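Local coordinates for particle-associated lyase (Acinetobacter bacteriophage AP22, PDB 4Y9V), which probably recognises and cleaves the capsular polysaccharide of Acinetobacter baumannii as the lyase tailspike of the phage, at residues S88-T93 with G112-S117; P225-V230 with G251-R256. All blocks are in the same frame, centred on the assembly; numbering follows the deposited sequence.

Overall arrangement
Interactions 1 and 2 are two parallel strand pairs that are neighbours in one sheet, in keeping with the pectin lyase-like beta-helix of this tailspike: strands 89-92, 113-125, 229-232 and 250-255 lie side by side in that order. Their centres are about 10 Å apart, and strands 113-125 and 229-232 join them through probable hydrogen bonds, Phe114 N to Pro228 O at 2.9 Å and Ala116 N to Val230 O at 2.8 Å. The saccharide lies nearer interaction 2, where the Arg253 side chain is about 4 Å from a bound acetamido-fucose; from the Tyr115 side chain of interaction 1 the same sugar is about 9 Å away.

Interaction 1 of 2, residues S88-T93 with G112-S117; sequences SLIEFT and GGFYAS
Phe92 drives one ring corner into the face of Phe114: its CE1 lies 3.9 Å from Phe114 CG, displaced toward the rim of that face. The planes stand at 80° with centroids 5.4 Å apart, which defines an edge-to-face pair. Ile90 is the second bump, lying alongside Phe114 with Ile90 CB 3.9 Å from Phe114 CD1. What sets the two rings crosswise is their rotation about the CB-CG bond, chi2 being 85° in Phe92 but -3° in Phe114, so that one edge meets the other's face. Farther along, the CB atoms of Phe92 and Ala116 meet at 4.2 Å.

Leu89 and Tyr115 project from the other face of the sheet. Gly113, without a side chain, offers the hollow there, and Leu89 CD1 settles over it, 3.6 Å from Gly113 O. The backbones run parallel with their axes 4.7 Å apart, laced by five hydrogen bonds; Ile90 N to Gly113 O is nearly straight, whereas Gly113 N to Ser88 O is longer, at 3.3 Å.

Helix 63-71 packs on the face bearing Ile90, Phe92 and Phe114 through Leu66, Asn67 and Lys70. On the same face Phe96 and Phe211 meet the Phe92 ring, Phe106 and Phe108 that of Phe114. Strand 229-232 flanks strand 113-125, and its Asp232 receives a hydrogen bond from Tyr115 OH.

Interaction 2 of 2, residues P225-V230 with G251-R256; sequences PNVPLV and GLRLRR
Val227 lays its CG2 methyl over one face of the Arg253 guanidinium, offset toward the rim, 3.4 Å above the plane and 3.7 Å from both NH1 and NH2. The valine rotamer makes two contacts at once: with chi1 177°, CG1 is anti to the backbone N and reaches 3.6 Å from Gly251 O, while CG2 is left to meet the arginine. Arg253 is extended through its first two torsions and bends at the third (chi3 -65°); the bend brings the guanidinium over to Val227, and the two side chains cross at about a right angle. Val230 supports the aliphatic part of Arg253 from alongside, its CG1 near CB, CG and CD of the arginine.

Leu229 and Leu252 lie side by side, pointing the same way, with Leu229 CD2 3.8 Å from Leu252 CD1. One backbone hydrogen bond joins the segments, Arg253 N to Leu229 O at 3.0 Å, with the donor in the carbonyl plane. Beside it, Val230 CA approaches Arg253 O at 3.3 Å in a CA-H...O contact. Before this parallel pairing, Pro228 closes over Gly251 O, its CD 3.3 Å away.

That carbonyl oxygen is buried among carbon atoms without a polar partner, which probably carries an energetic cost at the corner of the chain. Arg253 fares otherwise: the Val227 methyl on one face and the bond from NE to Gln281 OE1 probably help fix its rotation. Its side chain is about 4 Å from the bound acetamido-fucose, and Gln281 belongs to the glycan pocket, which is consistent with a second-shell place for Arg253 beside the saccharide.

Interaction 1 of 2, residues S88-T93 with G112-S117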
loop_
_atom_site.group_PDB
_atom_site.type_symbol
_atom_site.label_atom_id
_atom_site.label_comp_id
_atom_site.label_asym_id
_atom_site.label_seq_id
_atom_site.Cartn_x
_atom_site.Cartn_y
_atom_site.Cartn_z
ATOM N N SER A 88 3.910 -34.996 27.301
ATOM C CA SER A 88 4.975 -35.273 26.366
ATOM C C SER A 88 5.036 -34.244 25.230
ATOM O O SER A 88 4.054 -33.577 24.891
ATOM C CB SER A 88 4.781 -36.656 25.760
ATOM O OG SER A 88 4.885 -37.686 26.701
ATOM N N LEU A 89 6.216 -34.183 24.635
ATOM C CA LEU A 89 6.429 -33.508 23.360
ATOM C C LEU A 89 5.966 -34.453 22.264
ATOM O O LEU A 89 6.574 -35.507 22.064
ATOM C CB LEU A 89 7.903 -33.115 23.218
ATOM C CG LEU A 89 8.257 -32.474 21.876
ATOM C CD1 LEU A 89 7.492 -31.167 21.666
ATOM C CD2 LEU A 89 9.745 -32.208 21.809
ATOM N N ILE A 90 4.880 -34.107 21.591
ATOM C CA ILE A 90 4.275 -34.925 20.556
ATOM C C ILE A 90 4.894 -34.456 19.211
ATOM O O ILE A 90 4.721 -33.304 18.837
ATOM C CB ILE A 90 2.764 -34.820 20.518
ATOM C CG1 ILE A 90 2.156 -34.997 21.907
ATOM C CG2 ILE A 90 2.186 -35.800 19.503
ATOM C CD1 ILE A 90 2.419 -36.342 22.564
ATOM N N GLU A 91 5.593 -35.369 18.550
ATOM C CA GLU A 91 6.355 -35.080 17.339
ATOM C C GLU A 91 5.638 -35.696 16.163
ATOM O O GLU A 91 5.643 -36.904 15.963
ATOM C CB GLU A 91 7.808 -35.578 17.436
ATOM C CG GLU A 91 8.575 -34.883 18.557
ATOM C CD GLU A 91 10.029 -35.293 18.648
ATOM O OE1 GLU A 91 10.707 -35.178 17.624
ATOM O OE2 GLU A 91 10.571 -35.701 19.712
ATOM N N PHE A 92 4.965 -34.849 15.390
ATOM C CA PHE A 92 4.284 -35.270 14.173
ATOM C C PHE A 92 5.284 -35.203 13.025
ATOM O O PHE A 92 5.851 -34.157 12.758
ATOM C CB PHE A 92 3.096 -34.370 13.868
ATOM C CG PHE A 92 2.053 -34.278 14.963
ATOM C CD1 PHE A 92 2.159 -33.375 16.032
ATOM C CD2 PHE A 92 0.934 -35.116 14.921
ATOM C CE1 PHE A 92 1.221 -33.331 16.997
ATOM C CE2 PHE A 92 -0.018 -35.057 15.920
ATOM C CZ PHE A 92 0.117 -34.152 16.948
ATOM N N THR A 93 5.468 -36.320 12.336
ATOM C CA THR A 93 6.358 -36.407 11.197
ATOM C C THR A 93 5.678 -36.903 9.930
ATOM O O THR A 93 6.354 -37.087 8.948
ATOM C CB THR A 93 7.603 -37.248 11.504
ATOM O OG1 THR A 93 7.158 -38.578 11.896
ATOM C CG2 THR A 93 8.372 -36.725 12.682
ATOM N N GLY A 112 5.271 -30.557 28.064
ATOM C CA GLY A 112 4.701 -30.978 26.796
ATOM C C GLY A 112 4.814 -29.926 25.687
ATOM O O GLY A 112 5.183 -28.770 25.913
ATOM N N GLY A 113 4.411 -30.339 24.495
ATOM C CA GLY A 113 4.273 -29.427 23.358
ATOM C C GLY A 113 3.919 -30.237 22.128
ATOM O O GLY A 113 3.911 -31.471 22.157
ATOM N N PHE A 114 3.635 -29.533 21.023
ATOM C CA PHE A 114 3.450 -30.143 19.720
ATOM C C PHE A 114 4.567 -29.652 18.787
ATOM O O PHE A 114 4.869 -28.459 18.744
ATOM C CB PHE A 114 2.101 -29.762 19.078
ATOM C CG PHE A 114 0.861 -30.438 19.620
ATOM C CD1 PHE A 114 0.878 -31.411 20.611
ATOM C CD2 PHE A 114 -0.360 -30.070 19.095
ATOM C CE1 PHE A 114 -0.302 -32.001 21.038
ATOM C CE2 PHE A 114 -1.537 -30.683 19.502
ATOM C CZ PHE A 114 -1.504 -31.641 20.505
ATOM N N TYR A 115 5.112 -30.567 18.003
ATOM C CA TYR A 115 6.139 -30.222 17.028
ATOM C C TYR A 115 5.817 -30.970 15.739
ATOM O O TYR A 115 5.900 -32.205 15.742
ATOM C CB TYR A 115 7.553 -30.583 17.540
ATOM C CG TYR A 115 8.649 -29.810 16.858
ATOM C CD1 TYR A 115 8.905 -29.929 15.495
ATOM C CD2 TYR A 115 9.438 -28.887 17.565
ATOM C CE1 TYR A 115 9.906 -29.198 14.867
ATOM C CE2 TYR A 115 10.423 -28.152 16.946
ATOM C CZ TYR A 115 10.660 -28.301 15.594
ATOM O OH TYR A 115 11.617 -27.526 15.005
ATOM N N ALA A 116 5.471 -30.274 14.683
ATOM C CA ALA A 116 5.128 -30.880 13.402
ATOM C C ALA A 116 6.256 -30.543 12.421
ATOM O O ALA A 116 6.569 -29.398 12.256
ATOM C CB ALA A 116 3.821 -30.324 12.897
ATOM N N SER A 117 6.861 -31.577 11.824
ATOM C CA SER A 117 8.006 -31.328 10.991
ATOM C C SER A 117 8.047 -32.217 9.754
ATOM O O SER A 117 7.913 -33.438 9.850
ATOM C CB SER A 117 9.287 -31.560 11.764
ATOM O OG SER A 117 10.450 -31.128 11.102
HETATM O O HOH W 1 9.457 -35.562 9.048
HETATM O O HOH W 2 8.812 -35.665 8.592
#

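Interaction 2 of 2, residues P225-V230 with G251-R256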
loop_
_atom_site.group_PDB
_atom_site.type_symbol
_atom_site.label_atom_id
_atom_site.label_comp_id
_atom_site.label_asym_id
_atom_site.label_seq_id
_atom_site.Cartn_x
_atom_site.Cartn_y
_atom_site.Cartn_z
ATOM N N PRO A 225 10.047 -25.184 28.308
ATOM C CA PRO A 225 10.963 -24.730 27.258
ATOM C C PRO A 225 10.493 -25.035 25.872
ATOM O O PRO A 225 11.018 -24.497 24.917
ATOM C CB PRO A 225 12.239 -25.498 27.576
ATOM C CG PRO A 225 11.745 -26.794 28.163
ATOM C CD PRO A 225 10.562 -26.399 28.986
ATOM N N ASN A 226 9.440 -25.816 25.714
ATOM C CA ASN A 226 8.914 -26.128 24.385
ATOM C C ASN A 226 8.010 -25.003 23.919
ATOM O O ASN A 226 7.106 -24.539 24.655
ATOM C CB ASN A 226 8.102 -27.420 24.430
ATOM C CG ASN A 226 8.920 -28.596 24.811
ATOM O OD1 ASN A 226 8.757 -29.041 26.027
ATOM N ND2 ASN A 226 9.755 -29.055 23.995
ATOM N N VAL A 227 8.195 -24.561 22.689
ATOM C CA VAL A 227 7.192 -23.720 22.042
ATOM C C VAL A 227 5.924 -24.549 21.904
ATOM O O VAL A 227 5.995 -25.695 21.436
ATOM C CB VAL A 227 7.736 -23.226 20.691
ATOM C CG1 VAL A 227 6.681 -22.403 19.960
ATOM C CG2 VAL A 227 9.017 -22.409 20.908
ATOM N N PRO A 228 4.752 -24.047 22.304
ATOM C CA PRO A 228 3.564 -24.890 22.262
ATOM C C PRO A 228 3.278 -25.563 20.942
ATOM O O PRO A 228 2.893 -26.721 20.902
ATOM C CB PRO A 228 2.481 -23.876 22.718
ATOM C CG PRO A 228 3.187 -22.932 23.628
ATOM C CD PRO A 228 4.537 -22.804 23.057
ATOM N N LEU A 229 3.449 -24.814 19.829
ATOM C CA LEU A 229 3.412 -25.433 18.510
ATOM C C LEU A 229 4.572 -24.872 17.667
ATOM O O LEU A 229 4.719 -23.653 17.526
ATOM C CB LEU A 229 2.126 -25.170 17.771
ATOM C CG LEU A 229 2.063 -25.701 16.316
ATOM C CD1 LEU A 229 2.189 -27.209 16.248
ATOM C CD2 LEU A 229 0.805 -25.203 15.642
ATOM N N VAL A 230 5.333 -25.792 17.075
ATOM C CA VAL A 230 6.262 -25.489 15.992
ATOM C C VAL A 230 5.762 -26.246 14.751
ATOM O O VAL A 230 5.465 -27.435 14.832
ATOM C CB VAL A 230 7.701 -25.898 16.302
ATOM C CG1 VAL A 230 8.630 -25.443 15.142
ATOM C CG2 VAL A 230 8.160 -25.337 17.641
ATOM N N GLY A 251 5.350 -18.460 21.587
ATOM C CA GLY A 251 4.032 -19.083 21.537
ATOM C C GLY A 251 3.816 -19.989 20.338
ATOM O O GLY A 251 3.325 -21.141 20.473
ATOM N N LEU A 252 4.191 -19.505 19.161
ATOM C CA LEU A 252 4.052 -20.204 17.899
ATOM C C LEU A 252 5.321 -19.984 17.116
ATOM O O LEU A 252 5.771 -18.827 17.015
ATOM C CB LEU A 252 2.865 -19.637 17.124
ATOM C CG LEU A 252 2.629 -20.201 15.714
ATOM C CD1 LEU A 252 2.270 -21.669 15.747
ATOM C CD2 LEU A 252 1.525 -19.404 14.994
ATOM N N ARG A 253 5.883 -21.040 16.526
ATOM C CA ARG A 253 7.035 -20.880 15.640
ATOM C C ARG A 253 6.732 -21.549 14.314
ATOM O O ARG A 253 6.304 -22.712 14.266
ATOM C CB ARG A 253 8.303 -21.488 16.253
ATOM C CG ARG A 253 9.510 -21.420 15.342
ATOM C CD ARG A 253 10.758 -22.025 15.945
ATOM N NE ARG A 253 11.191 -21.276 17.112
ATOM C CZ ARG A 253 11.631 -21.772 18.265
ATOM N NH1 ARG A 253 11.709 -23.076 18.451
ATOM N NH2 ARG A 253 11.960 -20.939 19.252
ATOM N N LEU A 254 6.963 -20.800 13.227
ATOM C CA LEU A 254 6.958 -21.327 11.856
ATOM C C LEU A 254 8.440 -21.346 11.448
ATOM O O LEU A 254 9.048 -20.274 11.433
ATOM C CB LEU A 254 6.189 -20.478 10.868
ATOM C CG LEU A 254 4.686 -20.290 11.046
ATOM C CD1 LEU A 254 4.003 -21.573 11.483
ATOM C CD2 LEU A 254 4.348 -19.226 12.066
ATOM N N ARG A 255 8.981 -22.536 11.174
ATOM C CA ARG A 255 10.410 -22.706 10.966
ATOM C C ARG A 255 10.667 -23.354 9.617
ATOM O O ARG A 255 10.082 -24.382 9.296
ATOM C CB ARG A 255 10.994 -23.565 12.091
ATOM C CG ARG A 255 12.501 -23.789 12.012
ATOM C CD ARG A 255 13.008 -24.371 13.304
ATOM N NE ARG A 255 14.452 -24.543 13.376
ATOM C CZ ARG A 255 15.096 -25.706 13.415
ATOM N NH1 ARG A 255 14.507 -26.835 13.147
ATOM N NH2 ARG A 255 16.392 -25.683 13.706
ATOM N N ARG A 256 11.559 -22.769 8.825
ATOM C CA ARG A 256 11.928 -23.375 7.548
ATOM C C ARG A 256 10.671 -23.691 6.716
ATOM O O ARG A 256 10.566 -24.735 6.092
ATOM C CB ARG A 256 12.830 -24.597 7.711
ATOM C CG ARG A 256 14.173 -24.248 8.385
ATOM C CD ARG A 256 15.109 -25.443 8.540
ATOM N NE ARG A 256 14.483 -26.500 9.338
ATOM C CZ ARG A 256 15.111 -27.573 9.739
ATOM N NH1 ARG A 256 16.395 -27.764 9.526
ATOM N NH2 ARG A 256 14.428 -28.503 10.397
#